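PDB 2D4E: 5-carboxymethyl-2-hydroxymuconate semialdehyde dehydrogenase from Thermus thermophilus, which probably catalyses the NAD-dependent oxidation of 5-carboxymethyl-2-hydroxymuconate semialdehyde to the corresponding acid, as a member of the aldehyde dehydrogenase family. Local coordinates for residues I297-N301 / G302-T306; F318-F321 / V322-V326; K378-F381 / R382-L386. One frame throughout, in Å; residues are numbered along the deposited sequence.

The three contacts follow one another along the chain, all within the aldehyde dehydrogenase fold and all tied to its seven-stranded mixed sheet. Contact 1 is the buried turn that leaves helix 286-298 and delivers C305 to the NAD. After strand 310-314 comes contact 2, on helix 315-331, which rests on that strand and on strand 414-420. Contact 3 is a largely exposed loop joining strands 369-372 and 395-398. Contacts 1 and 2 have centres 20 Å apart and nearest atoms about 5 Å apart; contact 3 lies 21 Å and 26 Å from them, centre to centre. Contact 1 thus serves the cofactor pocket, contact 2 covers a face of the sheet at its inner strands, and contact 3 follows its outermost strand 369-372.

Contact 1: I297-N301 / G302-T306; sequences IFSFN and GERCT. With NAD (nicotinamide-adenine-dinucleotide), chain K.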
loop_
_atom_site.group_PDB
_atom_site.type_symbol
_atom_site.label_atom_id
_atom_site.label_comp_id
_atom_site.label_asym_id
_atom_site.label_seq_id
_atom_site.Cartn_x
_atom_site.Cartn_y
_atom_site.Cartn_z
ATOM N N ILE C 297 -11.098 -6.488 33.355
ATOM C CA ILE C 297 -11.116 -7.866 33.828
ATOM C C ILE C 297 -12.514 -8.295 34.274
ATOM O O ILE C 297 -12.925 -9.421 34.018
ATOM C CB ILE C 297 -10.110 -8.111 35.003
ATOM C CG1 ILE C 297 -10.219 -9.562 35.487
ATOM C CG2 ILE C 297 -10.422 -7.202 36.176
ATOM C CD1 ILE C 297 -10.068 -10.612 34.390
ATOM N N PHE C 298 -13.254 -7.393 34.909
ATOM C CA PHE C 298 -14.580 -7.746 35.403
ATOM C C PHE C 298 -15.770 -7.535 34.468
ATOM O O PHE C 298 -16.820 -8.137 34.675
ATOM C CB PHE C 298 -14.821 -7.058 36.753
ATOM C CG PHE C 298 -13.829 -7.465 37.813
ATOM C CD1 PHE C 298 -13.099 -6.507 38.513
ATOM C CD2 PHE C 298 -13.590 -8.813 38.076
ATOM C CE1 PHE C 298 -12.137 -6.887 39.458
ATOM C CE2 PHE C 298 -12.636 -9.206 39.012
ATOM C CZ PHE C 298 -11.906 -8.243 39.707
ATOM N N SER C 299 -15.627 -6.698 33.447
ATOM C CA SER C 299 -16.736 -6.493 32.519
ATOM C C SER C 299 -16.979 -7.803 31.762
ATOM O O SER C 299 -16.111 -8.682 31.733
ATOM C CB SER C 299 -16.414 -5.380 31.520
ATOM O OG SER C 299 -15.371 -5.779 30.652
ATOM N N PHE C 300 -18.157 -7.927 31.155
ATOM C CA PHE C 300 -18.525 -9.124 30.400
ATOM C C PHE C 300 -18.390 -10.389 31.262
ATOM O O PHE C 300 -18.021 -11.467 30.774
ATOM C CB PHE C 300 -17.658 -9.228 29.135
ATOM C CG PHE C 300 -18.406 -9.745 27.926
ATOM C CD1 PHE C 300 -18.332 -11.086 27.558
ATOM C CD2 PHE C 300 -19.211 -8.888 27.173
ATOM C CE1 PHE C 300 -19.048 -11.569 26.458
ATOM C CE2 PHE C 300 -19.933 -9.364 26.068
ATOM C CZ PHE C 300 -19.852 -10.708 25.713
ATOM N N ASN C 301 -18.705 -10.235 32.549
ATOM C CA ASN C 301 -18.640 -11.318 33.532
ATOM C C ASN C 301 -17.299 -12.034 33.522
ATOM O O ASN C 301 -17.230 -13.214 33.849
ATOM C CB ASN C 301 -19.749 -12.359 33.295
ATOM C CG ASN C 301 -21.139 -11.750 33.274
ATOM O OD1 ASN C 301 -21.347 -10.632 33.745
ATOM N ND2 ASN C 301 -22.103 -12.491 32.734
ATOM N N GLY C 302 -16.237 -11.327 33.149
ATOM C CA GLY C 302 -14.919 -11.944 33.115
ATOM C C GLY C 302 -14.729 -12.951 31.989
ATOM O O GLY C 302 -13.666 -13.554 31.864
ATOM N N GLU C 303 -15.750 -13.127 31.159
ATOM C CA GLU C 303 -15.679 -14.077 30.052
ATOM C C GLU C 303 -15.336 -13.384 28.728
ATOM O O GLU C 303 -16.029 -13.528 27.722
ATOM C CB GLU C 303 -17.006 -14.833 29.960
ATOM C CG GLU C 303 -17.374 -15.499 31.283
ATOM C CD GLU C 303 -18.797 -16.027 31.322
ATOM O OE1 GLU C 303 -19.732 -15.270 30.986
ATOM O OE2 GLU C 303 -18.982 -17.195 31.705
ATOM N N ARG C 304 -14.244 -12.627 28.755
ATOM C CA ARG C 304 -13.762 -11.892 27.594
ATOM C C ARG C 304 -12.345 -12.372 27.281
ATOM O O ARG C 304 -11.492 -12.442 28.168
ATOM C CB ARG C 304 -13.764 -10.395 27.902
ATOM C CG ARG C 304 -13.319 -9.520 26.746
ATOM C CD ARG C 304 -14.434 -8.609 26.274
ATOM N NE ARG C 304 -14.733 -7.533 27.217
ATOM C CZ ARG C 304 -15.759 -6.697 27.078
ATOM N NH1 ARG C 304 -16.576 -6.822 26.040
ATOM N NH2 ARG C 304 -15.977 -5.745 27.975
ATOM N N CYS C 305 -12.097 -12.712 26.021
ATOM C CA CYS C 305 -10.788 -13.209 25.616
ATOM C C CYS C 305 -9.660 -12.219 25.832
ATOM O O CYS C 305 -8.535 -12.615 26.130
ATOM C CB CYS C 305 -10.808 -13.614 24.143
ATOM S SG CYS C 305 -11.112 -12.256 22.972
ATOM N N THR C 306 -9.961 -10.937 25.667
ATOM C CA THR C 306 -8.969 -9.876 25.819
ATOM C C THR C 306 -8.902 -9.333 27.246
ATOM O O THR C 306 -8.289 -8.292 27.496
ATOM C CB THR C 306 -9.295 -8.705 24.890
ATOM O OG1 THR C 306 -10.622 -8.240 25.176
ATOM C CG2 THR C 306 -9.218 -9.141 23.422
HETATM P PA NAD K . -14.280 -24.101 22.665
HETATM O O1A NAD K . -14.478 -25.422 23.250
HETATM O O2A NAD K . -13.024 -24.014 21.902
HETATM O O5B NAD K . -15.464 -23.649 21.651
HETATM C C5B NAD K . -15.268 -22.976 20.363
HETATM C C4B NAD K . -15.971 -23.791 19.299
HETATM O O4B NAD K . -15.166 -24.984 19.173
HETATM C C3B NAD K . -17.381 -24.310 19.697
HETATM O O3B NAD K . -18.359 -23.937 18.704
HETATM C C2B NAD K . -17.158 -25.826 19.822
HETATM O O2B NAD K . -18.331 -26.605 19.496
HETATM C C1B NAD K . -15.997 -26.045 18.873
HETATM N N9A NAD K . -15.273 -27.271 19.154
HETATM C C8A NAD K . -14.924 -27.828 20.371
HETATM N N7A NAD K . -14.246 -28.994 20.261
HETATM C C5A NAD K . -14.166 -29.172 18.879
HETATM C C6A NAD K . -13.571 -30.219 18.078
HETATM N N6A NAD K . -12.952 -31.278 18.605
HETATM N N1A NAD K . -13.676 -30.077 16.702
HETATM C C2A NAD K . -14.325 -28.972 16.160
HETATM N N3A NAD K . -14.899 -27.971 16.813
HETATM C C4A NAD K . -14.790 -28.119 18.176
HETATM O O3 NAD K . -14.335 -23.092 23.803
HETATM P PN NAD K . -15.216 -21.861 24.277
HETATM O O1N NAD K . -15.606 -22.167 25.668
HETATM O O2N NAD K . -16.317 -21.656 23.320
HETATM O O5D NAD K . -14.015 -20.884 24.246
HETATM C C5D NAD K . -13.861 -19.679 24.955
HETATM C C4D NAD K . -12.477 -19.395 24.462
HETATM O O4D NAD K . -12.483 -18.661 23.217
HETATM C C3D NAD K . -11.527 -18.711 25.435
HETATM O O3D NAD K . -10.260 -19.389 25.548
HETATM C C2D NAD K . -11.440 -17.313 24.827
HETATM O O2D NAD K . -10.209 -16.665 25.208
HETATM C C1D NAD K . -11.567 -17.616 23.350
HETATM N N1N NAD K . -11.986 -16.455 22.549
HETATM C C2N NAD K . -10.952 -15.921 21.794
HETATM C C3N NAD K . -11.265 -14.813 21.022
HETATM C C7N NAD K . -10.218 -14.117 20.166
HETATM O O7N NAD K . -10.558 -13.151 19.507
HETATM N N7N NAD K . -8.950 -14.563 20.154
HETATM C C4N NAD K . -12.619 -14.240 21.013
HETATM C C5N NAD K . -13.577 -14.898 21.838
HETATM C C6N NAD K . -13.340 -15.993 22.623
#
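The guanidinium of R304 has F300 CB over the centre of one face, 3.8 Å above its plane, and S299 OG near its edge. The F300 ring lies at 27° to the guanidinium and approaches R304 NH1 obliquely, while E303 O sits at the ring edge, 3.4 Å from CD1, and also accepts a bond from N173. This is the turn ending helix 286-298, which leads into the cysteine-bearing loop of the aldehyde dehydrogenase fold. R304 reaches back to S299 and F300 because its chain bends at chi2 and again at chi3, and NH2 gives S299 OG a 2.7 Å hydrogen bond. S299 OG also bonds F295 O in the helix, so two hydrogen bonds hold it; R304 NE is buried with no polar partner. An alanine in place of R304 would probably leave S299 OG with F295 O but no guanidinium donor, and strip F300 of the flat group lying across it. F300, N301 and G302 all have positive phi, making two overlapping turns: G302 N bonds S299 O at 3.0 Å and E303 N bonds F300 O at 2.8 Å. The polar ends of N301 and E303 are held by G345 and I348. C305, probably the family's nucleophile, has SG between its backbone N and carbonyl carbon (chi1 64°), 3.2 Å from C4N of the NAD nicotinamide.

Contact 2: F318-F321 / V322-V326; sequences FEDF and VGKVV
V322 sets CG2 squarely over one face of the F318 ring, 3.6 Å from its centroid and only 6° off the ring normal, a CH-pi contact one helical turn along. The F318 ring is swung away from its own backbone N (chi1 -168°), which lays it beside the next turn, and V322 points CG2 back at it by turning CG1 anti to its N. F321 and V325 repeat the i to i+4 spacing but not the stacking: F321 CE2 meets V325 CG2 at 3.8 Å, the methyl coming obliquely to the ring. On the solvent side, D320 and K324 form a salt bridge. K324 leaves its backbone beside N and then runs extended, so that NZ reaches the syn lone pair of D320 OD2 at 2.7 Å. The backbone beneath carries regular bonds four residues apart, such as V322 N to F318 O at 2.9 Å. F318 and V322 face strands 310-314 and 414-420, and F321 also packs on L290 and V293 of helix 286-298. Charged side chains on one side and valines and phenylalanines on the other mark helix 315-331 as an amphipathic helix packed on the mixed sheet of an alpha/beta domain.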
loop_
_atom_site.group_PDB
_atom_site.type_symbol
_atom_site.label_atom_id
_atom_site.label_comp_id
_atom_site.label_asym_id
_atom_site.label_seq_id
_atom_site.Cartn_x
_atom_site.Cartn_y
_atom_site.Cartn_z
ATOM N N PHE C 318 2.199 -0.854 44.634
ATOM C CA PHE C 318 1.440 -2.095 44.670
ATOM C C PHE C 318 0.367 -2.140 45.759
ATOM O O PHE C 318 -0.811 -2.366 45.473
ATOM C CB PHE C 318 2.400 -3.284 44.823
ATOM C CG PHE C 318 1.753 -4.613 44.585
ATOM C CD1 PHE C 318 1.067 -5.263 45.607
ATOM C CD2 PHE C 318 1.801 -5.203 43.325
ATOM C CE1 PHE C 318 0.434 -6.486 45.377
ATOM C CE2 PHE C 318 1.173 -6.425 43.079
ATOM C CZ PHE C 318 0.487 -7.070 44.106
ATOM N N GLU C 319 0.775 -1.916 47.004
ATOM C CA GLU C 319 -0.153 -1.948 48.131
ATOM C C GLU C 319 -1.353 -1.024 47.968
ATOM O O GLU C 319 -2.503 -1.446 48.121
ATOM C CB GLU C 319 0.586 -1.601 49.427
ATOM C CG GLU C 319 0.543 -2.715 50.451
ATOM C CD GLU C 319 1.036 -4.037 49.884
ATOM O OE1 GLU C 319 2.256 -4.171 49.645
ATOM O OE2 GLU C 319 0.204 -4.942 49.663
ATOM N N ASP C 320 -1.090 0.238 47.653
ATOM C CA ASP C 320 -2.168 1.201 47.503
ATOM C C ASP C 320 -3.066 0.948 46.293
ATOM O O ASP C 320 -4.287 0.926 46.420
ATOM C CB ASP C 320 -1.605 2.619 47.409
ATOM C CG ASP C 320 -2.696 3.674 47.435
ATOM O OD1 ASP C 320 -3.191 3.991 48.539
ATOM O OD2 ASP C 320 -3.075 4.171 46.351
ATOM N N PHE C 321 -2.460 0.766 45.122
ATOM C CA PHE C 321 -3.232 0.556 43.901
ATOM C C PHE C 321 -4.047 -0.728 43.948
ATOM O O PHE C 321 -5.248 -0.718 43.673
ATOM C CB PHE C 321 -2.314 0.527 42.673
ATOM C CG PHE C 321 -3.060 0.526 41.364
ATOM C CD1 PHE C 321 -3.616 1.703 40.864
ATOM C CD2 PHE C 321 -3.239 -0.660 40.652
ATOM C CE1 PHE C 321 -4.346 1.698 39.671
ATOM C CE2 PHE C 321 -3.966 -0.679 39.460
ATOM C CZ PHE C 321 -4.523 0.503 38.967
ATOM N N VAL C 322 -3.394 -1.833 44.290
ATOM C CA VAL C 322 -4.085 -3.110 44.363
ATOM C C VAL C 322 -5.183 -3.045 45.414
ATOM O O VAL C 322 -6.251 -3.636 45.247
ATOM C CB VAL C 322 -3.106 -4.248 44.687
ATOM C CG1 VAL C 322 -3.871 -5.562 44.903
ATOM C CG2 VAL C 322 -2.116 -4.397 43.540
ATOM N N GLY C 323 -4.917 -2.314 46.494
ATOM C CA GLY C 323 -5.912 -2.160 47.536
ATOM C C GLY C 323 -7.134 -1.487 46.940
ATOM O O GLY C 323 -8.273 -1.843 47.261
ATOM N N LYS C 324 -6.907 -0.513 46.062
ATOM C CA LYS C 324 -8.020 0.183 45.426
ATOM C C LYS C 324 -8.758 -0.705 44.428
ATOM O O LYS C 324 -9.962 -0.554 44.234
ATOM C CB LYS C 324 -7.527 1.466 44.754
ATOM C CG LYS C 324 -7.307 2.582 45.763
ATOM C CD LYS C 324 -6.534 3.745 45.196
ATOM C CE LYS C 324 -6.242 4.749 46.296
ATOM N NZ LYS C 324 -5.236 5.746 45.863
ATOM N N VAL C 325 -8.042 -1.635 43.808
ATOM C CA VAL C 325 -8.673 -2.543 42.859
ATOM C C VAL C 325 -9.622 -3.448 43.643
ATOM O O VAL C 325 -10.753 -3.703 43.220
ATOM C CB VAL C 325 -7.624 -3.417 42.123
ATOM C CG1 VAL C 325 -8.320 -4.525 41.346
ATOM C CG2 VAL C 325 -6.798 -2.551 41.169
ATOM N N VAL C 326 -9.152 -3.917 44.795
ATOM C CA VAL C 326 -9.939 -4.794 45.656
ATOM C C VAL C 326 -11.256 -4.159 46.111
ATOM O O VAL C 326 -12.305 -4.799 46.055
ATOM C CB VAL C 326 -9.126 -5.218 46.903
ATOM C CG1 VAL C 326 -9.999 -6.033 47.858
ATOM C CG2 VAL C 326 -7.911 -6.026 46.473
#

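Contact 3: K378-F381 / R382-L386; sequences KTSF and RGEDL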
loop_
_atom_site.group_PDB
_atom_site.type_symbol
_atom_site.label_atom_id
_atom_site.label_comp_id
_atom_site.label_asym_id
_atom_site.label_seq_id
_atom_site.Cartn_x
_atom_site.Cartn_y
_atom_site.Cartn_z
ATOM N N LYS C 378 -23.807 -15.602 46.840
ATOM C CA LYS C 378 -25.014 -16.148 47.458
ATOM C C LYS C 378 -26.225 -15.250 47.245
ATOM O O LYS C 378 -27.317 -15.722 46.923
ATOM C CB LYS C 378 -24.811 -16.318 48.969
ATOM C CG LYS C 378 -23.671 -17.230 49.388
ATOM C CD LYS C 378 -23.494 -17.167 50.906
ATOM C CE LYS C 378 -22.408 -18.111 51.409
ATOM N NZ LYS C 378 -22.774 -19.549 51.232
ATOM N N THR C 379 -26.006 -13.953 47.434
ATOM C CA THR C 379 -27.057 -12.953 47.335
ATOM C C THR C 379 -26.757 -11.870 46.304
ATOM O O THR C 379 -25.618 -11.421 46.178
ATOM C CB THR C 379 -27.248 -12.271 48.694
ATOM O OG1 THR C 379 -27.252 -13.266 49.723
ATOM C CG2 THR C 379 -28.550 -11.511 48.730
ATOM N N SER C 380 -27.788 -11.438 45.585
ATOM C CA SER C 380 -27.614 -10.400 44.582
ATOM C C SER C 380 -27.542 -9.062 45.293
ATOM O O SER C 380 -27.765 -8.976 46.501
ATOM C CB SER C 380 -28.789 -10.376 43.605
ATOM O OG SER C 380 -29.915 -9.730 44.182
ATOM N N PHE C 381 -27.228 -8.024 44.530
ATOM C CA PHE C 381 -27.141 -6.672 45.051
ATOM C C PHE C 381 -28.482 -6.279 45.679
ATOM O O PHE C 381 -28.525 -5.489 46.623
ATOM C CB PHE C 381 -26.796 -5.707 43.906
ATOM C CG PHE C 381 -27.168 -4.277 44.184
ATOM C CD1 PHE C 381 -26.459 -3.526 45.119
ATOM C CD2 PHE C 381 -28.250 -3.690 43.530
ATOM C CE1 PHE C 381 -26.822 -2.204 45.402
ATOM C CE2 PHE C 381 -28.623 -2.369 43.805
ATOM C CZ PHE C 381 -27.909 -1.626 44.742
ATOM N N ARG C 382 -29.570 -6.829 45.148
ATOM C CA ARG C 382 -30.902 -6.516 45.658
ATOM C C ARG C 382 -31.370 -7.456 46.763
ATOM O O ARG C 382 -32.525 -7.393 47.187
ATOM C CB ARG C 382 -31.929 -6.528 44.524
ATOM C CG ARG C 382 -31.656 -5.520 43.425
ATOM C CD ARG C 382 -32.899 -5.301 42.586
ATOM N NE ARG C 382 -32.643 -4.467 41.418
ATOM C CZ ARG C 382 -33.538 -3.638 40.890
ATOM N NH1 ARG C 382 -34.742 -3.529 41.436
ATOM N NH2 ARG C 382 -33.239 -2.932 39.808
ATOM N N GLY C 383 -30.476 -8.329 47.222
ATOM C CA GLY C 383 -30.833 -9.255 48.280
ATOM C C GLY C 383 -31.513 -10.524 47.807
ATOM O O GLY C 383 -32.029 -11.286 48.623
ATOM N N GLU C 384 -31.514 -10.763 46.497
ATOM C CA GLU C 384 -32.139 -11.959 45.934
ATOM C C GLU C 384 -31.231 -13.169 46.112
ATOM O O GLU C 384 -30.011 -13.034 46.195
ATOM C CB GLU C 384 -32.400 -11.778 44.437
ATOM C CG GLU C 384 -33.282 -10.605 44.068
ATOM C CD GLU C 384 -33.098 -10.193 42.617
ATOM O OE1 GLU C 384 -32.001 -9.710 42.277
ATOM O OE2 GLU C 384 -34.041 -10.355 41.817
ATOM N N ASP C 385 -31.830 -14.353 46.164
ATOM C CA ASP C 385 -31.069 -15.591 46.299
ATOM C C ASP C 385 -30.569 -15.968 44.903
ATOM O O ASP C 385 -31.361 -16.085 43.965
ATOM C CB ASP C 385 -31.965 -16.692 46.884
ATOM C CG ASP C 385 -31.377 -18.080 46.721
ATOM O OD1 ASP C 385 -30.158 -18.249 46.944
ATOM O OD2 ASP C 385 -32.142 -19.008 46.381
ATOM N N LEU C 386 -29.257 -16.149 44.766
ATOM C CA LEU C 386 -28.660 -16.479 43.470
ATOM C C LEU C 386 -28.136 -17.906 43.355
ATOM O O LEU C 386 -27.483 -18.250 42.364
ATOM C CB LEU C 386 -27.503 -15.522 43.173
ATOM C CG LEU C 386 -27.760 -14.016 43.201
ATOM C CD1 LEU C 386 -26.430 -13.294 43.062
ATOM C CD2 LEU C 386 -28.730 -13.619 42.087
#
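The chain doubles back on itself between K378 and L386, with a type I turn from S380 to G383, a single bridge between T379 and D385, and backbone bonds from S380 N to E384 O (2.8 Å) and from L386 N to K378 O (2.9 Å). At its heart is the S380 hydroxyl, held between the backbone N and carbonyl carbon (chi1 78°) and so turned into the loop. OG accepts the E384 N-H at 3.0 Å and, weakly, that of R382, while giving its own proton to the anti lone pair of E384 OE1 at 2.8 Å; the other carboxylate oxygen, OE2, bonds Y3. This is a short hairpin-like loop of the type I turn plus G1 bulge kind, with G383 in the left-handed region (phi 85°) as the bulge residue, set between strands 369-372 and 395-398. T379 CG2 presses tightly on G383 CA, at 3.2 Å. Across the loop, L386 lays its branched end along S380, CD1 lying 3.4 Å from S380 N and CD2 3.6 Å from S380 CB. R382 extends outward, and its NE pairs with D339 in a salt bridge.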